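Local structure of periplasmic binding protein component of an ABC type zinc uptake transporter (Synechocystis sp., 1PQ4) at residues T6-K18 against L265-L277. The protein probably captures zinc ions in the periplasm and hands them to an ABC-type uptake transporter. Numbering follows the deposited sequence.
Sequences TVSIPPQQYFLEK and LLDPLAADWSSNL
The indole of Trp273 takes the edge of Phe15 on one face: Phe15 CE2 lies 3.7 Å from Trp273 CD2, with the planes at 81°, a T-shaped pair. Leu277 CD1 covers the other face, while Pro11 CB lies 3.9 Å from Trp273 CD1. Trp273 NE1 is hydrogen-bonded to Trp135 O. Tyr14, its CG anti to the backbone N (chi1 -179°), reaches across to the start of helix 273-288, where Trp273 CB makes a CH-pi contact 4.0 Å from the ring centroid and Ser274 CB comes within 3.3 Å of Tyr14 OH. An alanine in place of Tyr14 would probably cost Trp273 CB the ring face over it and Ser274 CB its hydroxyl neighbour, opening a gap between helix 10-20 and the start of helix 273-288. At the first turn of helix 10-20, Pro10 CB packs 3.9 Å from Ala271 CB, and the rings of Pro10 and Pro11 cover Leu269 O. One water bridges the segments, accepting from Gln13 NE2 and donating to Ala271 O (2.8 Å). The loop before Trp273 passes the zinc site, the Pro268 side chain lying about 6 Å from the zinc ion. The aromatic cluster itself joins helix 10-20 of the N-terminal lobe to helix 273-288 of the C-terminal lobe in this two-lobed solute-binding fold.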
loop_
_atom_site.group_PDB
_atom_site.type_symbol
_atom_site.label_atom_id
_atom_site.label_comp_id
_atom_site.label_asym_id
_atom_site.label_seq_id
_atom_site.Cartn_x
_atom_site.Cartn_y
_atom_site.Cartn_z
ATOM N N THR A 6 15.258 2.212 -7.741
ATOM C CA THR A 6 14.942 1.553 -6.503
ATOM C C THR A 6 13.645 2.128 -6.008
ATOM O O THR A 6 13.359 3.365 -6.111
ATOM C CB THR A 6 16.080 1.770 -5.456
ATOM O OG1 THR A 6 17.276 1.123 -5.915
ATOM C CG2 THR A 6 15.701 1.140 -4.135
ATOM N N VAL A 7 12.805 1.249 -5.478
ATOM C CA VAL A 7 11.560 1.733 -4.910
ATOM C C VAL A 7 11.492 1.259 -3.456
ATOM O O VAL A 7 12.233 0.360 -3.059
ATOM C CB VAL A 7 10.326 1.205 -5.672
ATOM C CG1 VAL A 7 10.431 1.612 -7.164
ATOM C CG2 VAL A 7 10.250 -0.325 -5.515
ATOM N N SER A 8 10.603 1.858 -2.683
ATOM C CA SER A 8 10.480 1.493 -1.276
ATOM C C SER A 8 9.811 0.154 -1.004
ATOM O O SER A 8 10.347 -0.656 -0.269
ATOM C CB SER A 8 9.713 2.577 -0.518
ATOM O OG SER A 8 10.490 3.762 -0.411
ATOM N N ILE A 9 8.677 -0.114 -1.653
ATOM C CA ILE A 9 7.944 -1.351 -1.311
ATOM C C ILE A 9 7.554 -2.138 -2.531
ATOM O O ILE A 9 7.475 -1.589 -3.635
ATOM C CB ILE A 9 6.706 -1.009 -0.442
ATOM C CG1 ILE A 9 5.875 0.095 -1.126
ATOM C CG2 ILE A 9 7.147 -0.514 0.920
ATOM C CD1 ILE A 9 4.444 0.231 -0.610
ATOM N N PRO A 10 7.306 -3.459 -2.358
ATOM C CA PRO A 10 6.947 -4.330 -3.480
ATOM C C PRO A 10 5.865 -3.838 -4.442
ATOM O O PRO A 10 6.052 -3.940 -5.652
ATOM C CB PRO A 10 6.569 -5.706 -2.791
ATOM C CG PRO A 10 7.458 -5.638 -1.479
ATOM C CD PRO A 10 7.320 -4.179 -1.070
ATOM N N PRO A 11 4.741 -3.302 -3.928
ATOM C CA PRO A 11 3.704 -2.837 -4.874
ATOM C C PRO A 11 4.259 -1.816 -5.889
ATOM O O PRO A 11 3.803 -1.737 -7.025
ATOM C CB PRO A 11 2.675 -2.182 -3.962
ATOM C CG PRO A 11 2.859 -2.860 -2.663
ATOM C CD PRO A 11 4.300 -3.125 -2.532
ATOM N N GLN A 12 5.234 -1.018 -5.461
ATOM C CA GLN A 12 5.792 -0.022 -6.375
ATOM C C GLN A 12 6.543 -0.676 -7.503
ATOM O O GLN A 12 6.715 -0.087 -8.561
ATOM C CB GLN A 12 6.721 0.925 -5.625
ATOM C CG GLN A 12 5.981 1.879 -4.753
ATOM C CD GLN A 12 6.967 2.758 -4.011
ATOM O OE1 GLN A 12 7.771 2.241 -3.222
ATOM N NE2 GLN A 12 6.922 4.082 -4.272
ATOM N N GLN A 13 6.984 -1.916 -7.314
ATOM C CA GLN A 13 7.710 -2.544 -8.397
ATOM C C GLN A 13 6.691 -2.855 -9.491
ATOM O O GLN A 13 7.017 -2.863 -10.673
ATOM C CB GLN A 13 8.357 -3.848 -7.882
ATOM C CG GLN A 13 9.076 -4.636 -8.935
ATOM C CD GLN A 13 8.227 -5.724 -9.539
ATOM O OE1 GLN A 13 8.506 -6.205 -10.638
ATOM N NE2 GLN A 13 7.200 -6.124 -8.841
ATOM N N TYR A 14 5.470 -3.184 -9.069
ATOM C CA TYR A 14 4.402 -3.474 -10.021
ATOM C C TYR A 14 4.134 -2.188 -10.879
ATOM O O TYR A 14 4.010 -2.245 -12.102
ATOM C CB TYR A 14 3.137 -3.851 -9.253
ATOM C CG TYR A 14 1.946 -4.204 -10.125
ATOM C CD1 TYR A 14 1.767 -5.513 -10.602
ATOM C CD2 TYR A 14 1.015 -3.233 -10.491
ATOM C CE1 TYR A 14 0.698 -5.838 -11.414
ATOM C CE2 TYR A 14 -0.077 -3.540 -11.338
ATOM C CZ TYR A 14 -0.209 -4.858 -11.781
ATOM O OH TYR A 14 -1.227 -5.211 -12.607
ATOM N N PHE A 15 4.023 -1.055 -10.205
ATOM C CA PHE A 15 3.754 0.218 -10.879
ATOM C C PHE A 15 4.903 0.510 -11.838
ATOM O O PHE A 15 4.687 0.894 -12.984
ATOM C CB PHE A 15 3.693 1.350 -9.872
ATOM C CG PHE A 15 2.668 1.180 -8.788
ATOM C CD1 PHE A 15 2.773 1.971 -7.619
ATOM C CD2 PHE A 15 1.613 0.286 -8.905
ATOM C CE1 PHE A 15 1.849 1.864 -6.588
ATOM C CE2 PHE A 15 0.650 0.163 -7.867
ATOM C CZ PHE A 15 0.772 0.944 -6.713
ATOM N N LEU A 16 6.136 0.354 -11.361
ATOM C CA LEU A 16 7.271 0.630 -12.230
ATOM C C LEU A 16 7.353 -0.290 -13.421
ATOM O O LEU A 16 7.747 0.146 -14.529
ATOM C CB LEU A 16 8.602 0.574 -11.466
ATOM C CG LEU A 16 9.013 1.932 -10.858
ATOM C CD1 LEU A 16 9.410 2.911 -11.968
ATOM C CD2 LEU A 16 7.818 2.533 -10.081
ATOM N N GLU A 17 7.066 -1.577 -13.192
ATOM C CA GLU A 17 7.099 -2.539 -14.317
ATOM C C GLU A 17 6.058 -2.130 -15.375
ATOM O O GLU A 17 6.325 -2.205 -16.554
ATOM C CB GLU A 17 6.787 -3.959 -13.819
ATOM C CG GLU A 17 6.876 -5.072 -14.890
ATOM C CD GLU A 17 8.217 -5.123 -15.614
ATOM O OE1 GLU A 17 9.264 -4.736 -15.027
ATOM O OE2 GLU A 17 8.222 -5.571 -16.795
ATOM N N LYS A 18 4.879 -1.720 -14.945
ATOM C CA LYS A 18 3.811 -1.330 -15.878
ATOM C C LYS A 18 4.194 -0.070 -16.671
ATOM O O LYS A 18 3.923 0.059 -17.863
ATOM C CB LYS A 18 2.530 -1.028 -15.085
ATOM C CG LYS A 18 1.820 -2.292 -14.594
ATOM C CD LYS A 18 1.116 -2.967 -15.808
ATOM C CE LYS A 18 0.605 -4.393 -15.487
ATOM N NZ LYS A 18 -0.361 -4.845 -16.550
ATOM N N LEU A 265 -6.050 -13.373 6.035
ATOM C CA LEU A 265 -4.917 -12.480 5.881
ATOM C C LEU A 265 -5.136 -11.517 4.742
ATOM O O LEU A 265 -5.691 -11.883 3.702
ATOM C CB LEU A 265 -3.645 -13.248 5.566
ATOM C CG LEU A 265 -3.024 -14.071 6.697
ATOM C CD1 LEU A 265 -1.650 -14.589 6.278
ATOM C CD2 LEU A 265 -2.912 -13.192 7.921
ATOM N N LEU A 266 -4.734 -10.268 4.938
ATOM C CA LEU A 266 -4.802 -9.298 3.830
ATOM C C LEU A 266 -3.324 -8.908 3.729
ATOM O O LEU A 266 -2.617 -8.850 4.754
ATOM C CB LEU A 266 -5.665 -8.081 4.179
ATOM C CG LEU A 266 -7.140 -8.339 4.429
ATOM C CD1 LEU A 266 -7.883 -6.998 4.634
ATOM C CD2 LEU A 266 -7.739 -9.088 3.238
ATOM N N ASP A 267 -2.815 -8.722 2.528
ATOM C CA ASP A 267 -1.405 -8.374 2.392
ATOM C C ASP A 267 -1.304 -6.981 1.751
ATOM O O ASP A 267 -1.459 -6.841 0.533
ATOM C CB ASP A 267 -0.700 -9.361 1.479
ATOM C CG ASP A 267 0.782 -9.134 1.448
ATOM O OD1 ASP A 267 1.250 -8.087 1.999
ATOM O OD2 ASP A 267 1.481 -9.996 0.865
ATOM N N PRO A 268 -1.079 -5.950 2.552
ATOM C CA PRO A 268 -0.971 -4.609 1.934
ATOM C C PRO A 268 0.297 -4.430 1.078
ATOM O O PRO A 268 0.380 -3.484 0.288
ATOM C CB PRO A 268 -1.006 -3.671 3.143
ATOM C CG PRO A 268 -0.275 -4.476 4.194
ATOM C CD PRO A 268 -0.923 -5.887 4.018
ATOM N N LEU A 269 1.274 -5.347 1.200
ATOM C CA LEU A 269 2.538 -5.220 0.464
ATOM C C LEU A 269 2.735 -6.215 -0.666
ATOM O O LEU A 269 3.855 -6.388 -1.161
ATOM C CB LEU A 269 3.776 -5.332 1.399
ATOM C CG LEU A 269 3.828 -4.348 2.571
ATOM C CD1 LEU A 269 5.207 -4.474 3.299
ATOM C CD2 LEU A 269 3.650 -2.917 2.035
ATOM N N ALA A 270 1.661 -6.857 -1.091
ATOM C CA ALA A 270 1.760 -7.821 -2.197
ATOM C C ALA A 270 2.319 -7.162 -3.468
ATOM O O ALA A 270 1.881 -6.068 -3.835
ATOM C CB ALA A 270 0.363 -8.412 -2.503
ATOM N N ALA A 271 3.242 -7.840 -4.153
ATOM C CA ALA A 271 3.817 -7.304 -5.379
ATOM C C ALA A 271 2.857 -7.512 -6.559
ATOM O O ALA A 271 2.897 -6.762 -7.517
ATOM C CB ALA A 271 5.172 -7.971 -5.687
ATOM N N ASP A 272 1.991 -8.525 -6.475
ATOM C CA ASP A 272 1.037 -8.869 -7.574
ATOM C C ASP A 272 -0.137 -8.010 -7.208
ATOM O O ASP A 272 -1.217 -8.482 -6.874
ATOM C CB ASP A 272 0.740 -10.391 -7.465
ATOM C CG ASP A 272 -0.045 -10.942 -8.651
ATOM O OD1 ASP A 272 0.079 -10.424 -9.775
ATOM O OD2 ASP A 272 -0.785 -11.936 -8.459
ATOM N N TRP A 273 0.098 -6.691 -7.300
ATOM C CA TRP A 273 -0.838 -5.676 -6.816
ATOM C C TRP A 273 -2.272 -5.714 -7.270
ATOM O O TRP A 273 -3.172 -5.566 -6.460
ATOM C CB TRP A 273 -0.232 -4.246 -7.074
ATOM C CG TRP A 273 -1.021 -3.117 -6.554
ATOM C CD1 TRP A 273 -0.990 -2.573 -5.290
ATOM C CD2 TRP A 273 -1.961 -2.346 -7.308
ATOM N NE1 TRP A 273 -1.891 -1.478 -5.228
ATOM C CE2 TRP A 273 -2.476 -1.336 -6.458
ATOM C CE3 TRP A 273 -2.411 -2.409 -8.636
ATOM C CZ2 TRP A 273 -3.411 -0.408 -6.891
ATOM C CZ3 TRP A 273 -3.355 -1.461 -9.062
ATOM C CH2 TRP A 273 -3.837 -0.487 -8.194
ATOM N N SER A 274 -2.483 -5.875 -8.569
ATOM C CA SER A 274 -3.849 -5.863 -9.080
ATOM C C SER A 274 -4.654 -7.099 -8.643
ATOM O O SER A 274 -5.779 -6.999 -8.153
ATOM C CB SER A 274 -3.805 -5.737 -10.619
ATOM O OG SER A 274 -5.124 -5.577 -11.085
ATOM N N SER A 275 -4.082 -8.277 -8.828
ATOM C CA SER A 275 -4.812 -9.475 -8.408
ATOM C C SER A 275 -4.952 -9.505 -6.897
ATOM O O SER A 275 -5.955 -9.972 -6.389
ATOM C CB SER A 275 -4.134 -10.743 -8.959
ATOM O OG SER A 275 -2.911 -10.974 -8.313
ATOM N N ASN A 276 -3.972 -8.979 -6.150
ATOM C CA ASN A 276 -4.132 -8.934 -4.673
ATOM C C ASN A 276 -5.305 -8.054 -4.274
ATOM O O ASN A 276 -6.107 -8.419 -3.405
ATOM C CB ASN A 276 -2.859 -8.369 -4.025
ATOM C CG ASN A 276 -2.937 -8.355 -2.486
ATOM O OD1 ASN A 276 -2.875 -7.298 -1.839
ATOM N ND2 ASN A 276 -3.091 -9.526 -1.907
ATOM N N LEU A 277 -5.446 -6.880 -4.909
ATOM C CA LEU A 277 -6.551 -5.998 -4.542
ATOM C C LEU A 277 -7.909 -6.662 -4.827
ATOM O O LEU A 277 -8.858 -6.454 -4.089
ATOM C CB LEU A 277 -6.492 -4.688 -5.305
ATOM C CG LEU A 277 -5.698 -3.601 -4.616
ATOM C CD1 LEU A 277 -5.968 -2.259 -5.437
ATOM C CD2 LEU A 277 -6.157 -3.476 -3.156
HETATM O O HOH W 1 4.850 -7.196 -9.531
#